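Side-chain contacts in putative uncharacterized protein (Aeropyrum pernix, PDB 3P1Z), which is of unknown function but belongs to the tRNA-intron endonuclease family, and so may bind nucleic acid and cleave introns from tRNA precursors: residues 30-33 and 34-38; 67-70 and 71-74. One frame throughout, in Å; residues are numbered along the deposited sequence.

Contact 1: 30-33 and 34-38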
# COMPACT_ATOMS: atom_id res chain seq x y z
N GLY A 30 -6.68 -25.55 -44.15
CA GLY A 30 -7.29 -24.43 -44.84
C GLY A 30 -8.17 -23.61 -43.93
O GLY A 30 -8.07 -22.39 -43.90
N SER A 31 -9.03 -24.28 -43.16
CA SER A 31 -10.00 -23.58 -42.32
C SER A 31 -9.28 -22.63 -41.37
O SER A 31 -9.78 -21.55 -41.05
CB SER A 31 -10.85 -24.57 -41.53
OG SER A 31 -10.04 -25.48 -40.79
N TYR A 32 -8.10 -23.06 -40.94
CA TYR A 32 -7.29 -22.29 -40.00
C TYR A 32 -6.85 -20.97 -40.63
O TYR A 32 -7.08 -19.90 -40.07
CB TYR A 32 -6.09 -23.14 -39.57
CG TYR A 32 -5.02 -22.43 -38.77
CD1 TYR A 32 -5.14 -22.26 -37.39
CD2 TYR A 32 -3.86 -21.99 -39.39
CE1 TYR A 32 -4.14 -21.63 -36.66
CE2 TYR A 32 -2.85 -21.37 -38.67
CZ TYR A 32 -3.00 -21.19 -37.31
OH TYR A 32 -1.99 -20.57 -36.60
N CYS A 33 -6.24 -21.05 -41.81
CA CYS A 33 -5.90 -19.85 -42.55
C CYS A 33 -7.12 -19.00 -42.90
O CYS A 33 -7.15 -17.80 -42.65
CB CYS A 33 -5.12 -20.18 -43.82
SG CYS A 33 -3.36 -20.27 -43.51
N ARG A 34 -8.14 -19.64 -43.48
CA ARG A 34 -9.38 -18.93 -43.77
C ARG A 34 -9.89 -18.20 -42.53
O ARG A 34 -10.41 -17.09 -42.64
CB ARG A 34 -10.45 -19.90 -44.30
CG ARG A 34 -10.32 -20.20 -45.80
CD ARG A 34 -11.59 -20.84 -46.36
NE ARG A 34 -11.93 -22.07 -45.65
CZ ARG A 34 -11.25 -23.21 -45.78
NH1 ARG A 34 -10.21 -23.27 -46.60
NH2 ARG A 34 -11.62 -24.28 -45.09
N ASN A 35 -9.75 -18.82 -41.37
CA ASN A 35 -10.11 -18.18 -40.11
C ASN A 35 -9.28 -16.92 -39.91
O ASN A 35 -9.82 -15.83 -39.69
CB ASN A 35 -9.92 -19.12 -38.91
CG ASN A 35 -10.60 -18.61 -37.64
OD1 ASN A 35 -11.74 -18.14 -37.68
ND2 ASN A 35 -9.91 -18.71 -36.51
N LEU A 36 -7.97 -17.09 -40.02
CA LEU A 36 -7.03 -15.99 -39.78
C LEU A 36 -7.15 -14.89 -40.84
O LEU A 36 -6.35 -13.96 -40.85
CB LEU A 36 -5.58 -16.51 -39.71
CG LEU A 36 -5.19 -17.55 -38.66
CD1 LEU A 36 -3.70 -17.86 -38.77
CD2 LEU A 36 -5.53 -17.09 -37.25
N GLU A 37 -8.15 -15.01 -41.71
CA GLU A 37 -8.43 -13.99 -42.72
C GLU A 37 -9.79 -13.33 -42.47
O GLU A 37 -9.99 -12.17 -42.79
CB GLU A 37 -8.37 -14.60 -44.13
CG GLU A 37 -6.97 -14.99 -44.59
CD GLU A 37 -6.89 -15.34 -46.07
OE1 GLU A 37 -7.60 -16.28 -46.51
OE2 GLU A 37 -6.10 -14.68 -46.79
N ARG A 38 -10.71 -14.11 -41.90
CA ARG A 38 -12.05 -13.64 -41.60
C ARG A 38 -12.03 -12.63 -40.44
O ARG A 38 -12.80 -11.67 -40.42
CB ARG A 38 -12.97 -14.83 -41.28
CG ARG A 38 -14.40 -14.47 -40.86
CD ARG A 38 -15.11 -15.64 -40.17
NE ARG A 38 -14.50 -16.02 -38.88
CZ ARG A 38 -14.94 -15.61 -37.69
NH1 ARG A 38 -15.99 -14.81 -37.60
NH2 ARG A 38 -14.32 -16.01 -36.58

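Contact 2: 67-70 and 71-74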
# COMPACT_ATOMS: atom_id res chain seq x y z
N ARG A 67 9.47 -24.23 -33.50
CA ARG A 67 8.09 -24.37 -33.06
C ARG A 67 7.80 -23.67 -31.73
O ARG A 67 8.70 -23.22 -31.03
CB ARG A 67 7.70 -25.84 -32.95
CG ARG A 67 7.73 -26.60 -34.24
CD ARG A 67 6.71 -27.72 -34.19
NE ARG A 67 6.80 -28.59 -35.36
CZ ARG A 67 6.01 -29.64 -35.58
NH1 ARG A 67 5.06 -29.96 -34.71
NH2 ARG A 67 6.19 -30.37 -36.68
N GLY A 68 6.51 -23.60 -31.41
CA GLY A 68 6.04 -23.15 -30.11
C GLY A 68 6.71 -21.90 -29.58
O GLY A 68 7.08 -21.01 -30.33
N TRP A 69 6.88 -21.86 -28.26
CA TRP A 69 7.36 -20.68 -27.56
C TRP A 69 8.74 -20.23 -28.01
O TRP A 69 9.07 -19.05 -27.91
CB TRP A 69 7.29 -20.88 -26.05
CG TRP A 69 5.92 -20.65 -25.53
CD1 TRP A 69 4.91 -21.57 -25.43
CD2 TRP A 69 5.39 -19.42 -25.06
NE1 TRP A 69 3.78 -20.98 -24.92
CE2 TRP A 69 4.05 -19.66 -24.68
CE3 TRP A 69 5.92 -18.14 -24.91
CZ2 TRP A 69 3.24 -18.65 -24.16
CZ3 TRP A 69 5.12 -17.15 -24.40
CH2 TRP A 69 3.79 -17.41 -24.03
N ALA A 70 9.54 -21.16 -28.49
CA ALA A 70 10.83 -20.81 -29.08
C ALA A 70 10.58 -20.01 -30.36
O ALA A 70 11.41 -19.19 -30.76
CB ALA A 70 11.63 -22.05 -29.36
N ALA A 71 9.44 -20.24 -30.99
CA ALA A 71 9.06 -19.48 -32.18
C ALA A 71 8.42 -18.15 -31.78
O ALA A 71 8.61 -17.12 -32.43
CB ALA A 71 8.11 -20.28 -33.07
N ALA A 72 7.66 -18.19 -30.69
CA ALA A 72 7.03 -16.98 -30.15
C ALA A 72 8.11 -15.97 -29.79
O ALA A 72 8.08 -14.82 -30.22
CB ALA A 72 6.17 -17.32 -28.94
N VAL A 73 9.07 -16.43 -29.00
CA VAL A 73 10.20 -15.61 -28.63
C VAL A 73 10.90 -15.06 -29.86
O VAL A 73 11.51 -14.00 -29.80
CB VAL A 73 11.21 -16.42 -27.78
CG1 VAL A 73 12.53 -15.66 -27.63
CG2 VAL A 73 10.60 -16.74 -26.43
N GLU A 74 10.79 -15.76 -30.99
CA GLU A 74 11.53 -15.39 -32.19
C GLU A 74 10.91 -14.18 -32.86
O GLU A 74 11.58 -13.18 -33.12
CB GLU A 74 11.61 -16.55 -33.18
CG GLU A 74 12.70 -16.40 -34.24
CD GLU A 74 12.65 -17.48 -35.30
OE1 GLU A 74 12.60 -18.68 -34.94
OE2 GLU A 74 12.65 -17.12 -36.50

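Contact 1: 30-33 and 34-38
Y32 and L36, one helical turn apart, meet with the leucine lying over one face of the phenol ring. Methyl CD1 does the touching: it sits 4.0 Å from the centroid of the Y32 ring, 30° off the ring normal, in an off-centre CH-pi contact. It is displaced toward the hydroxyl end, 3.6 Å from Y32 CE2. With Y32 CG opposite its own backbone N (chi1 170°), the ring stands beside the carbonyl carbon, where the leucine branch can reach it. Replacing the tyrosine by an alanine is likely to leave L36 CD1 without its aromatic platform and Q55 without its weak hydrogen bond from the phenol. These turns form helix 30-38 of the SEN2-like N-terminal domain, between strands 21-26 and 42-43 in sequence; the C33–C27 disulfide ties the helix to the residue just after strand 21-26, and L42 packs against L36. R34 folds backward, bent at chi3, laying its guanidinium face over the G30-S31 peptide, with CZ 3.6 Å from G30 C. Beneath that side chain, R34 N donates to G30 O at 2.8 Å, nearly straight at 170°. Two residues on, L36 N donates likewise to Y32 O, 2.9 Å away.

Contact 2: 67-70 and 71-74
G68 O faces A71 and A72 near the N-terminal end of helix 68-79, in the SEN2-like N-terminal domain, and takes hydrogen bonds from both backbone amides. The one from A72 N, 2.9 Å long, lies in the carbonyl plane, whereas A71 N stands above that plane, 2.6 Å from G68 O. A71 N also has a weak bond to R67 O, so the chain enters the helix through a branched set of bonds; G68 has a positive phi (45°), which by itself favours glycine. V73 N to W69 O follows as an ordinary i to i+4 bond. Apolar contact across the turn is slight: the six-membered part of the indole approaches the A72 methyl obliquely, with W69 CE3 4.1 Å from A72 CB. W69 CG sits beside its backbone N (chi1 -81°), and the indole extends to helix 83-95, where it meets the F90 ring at about 75° between planes. A71 turns instead to A56 of helix 49-57, and V73 packs on an apolar side chain of another chain. E74 OE1 has a weak hydrogen bond to T66 OG1. V73 CG2, the methyl beside the backbone N, comes within 3.1 Å of W69 O.

Both contacts join consecutive turns of one helix in the SEN2-like N-terminal domain, but the helices differ, 30-38 and 68-79; their centres are 21 Å apart and their nearest atoms about 10 Å. Each is partly buried, with three buried residues. Contact 1 lies farther from the centre of the chain and joins an inward aromatic-aliphatic pair to an outward arginine folded over the backbone; a disulfide fixes its helix covalently. Contact 2 relies more on backbone hydrogen bonds and small alanines, its tryptophan reaching mainly to other helices. No other chain of the assembly touches contact 1, whereas residues of contact 2 also pack against a neighbouring subunit.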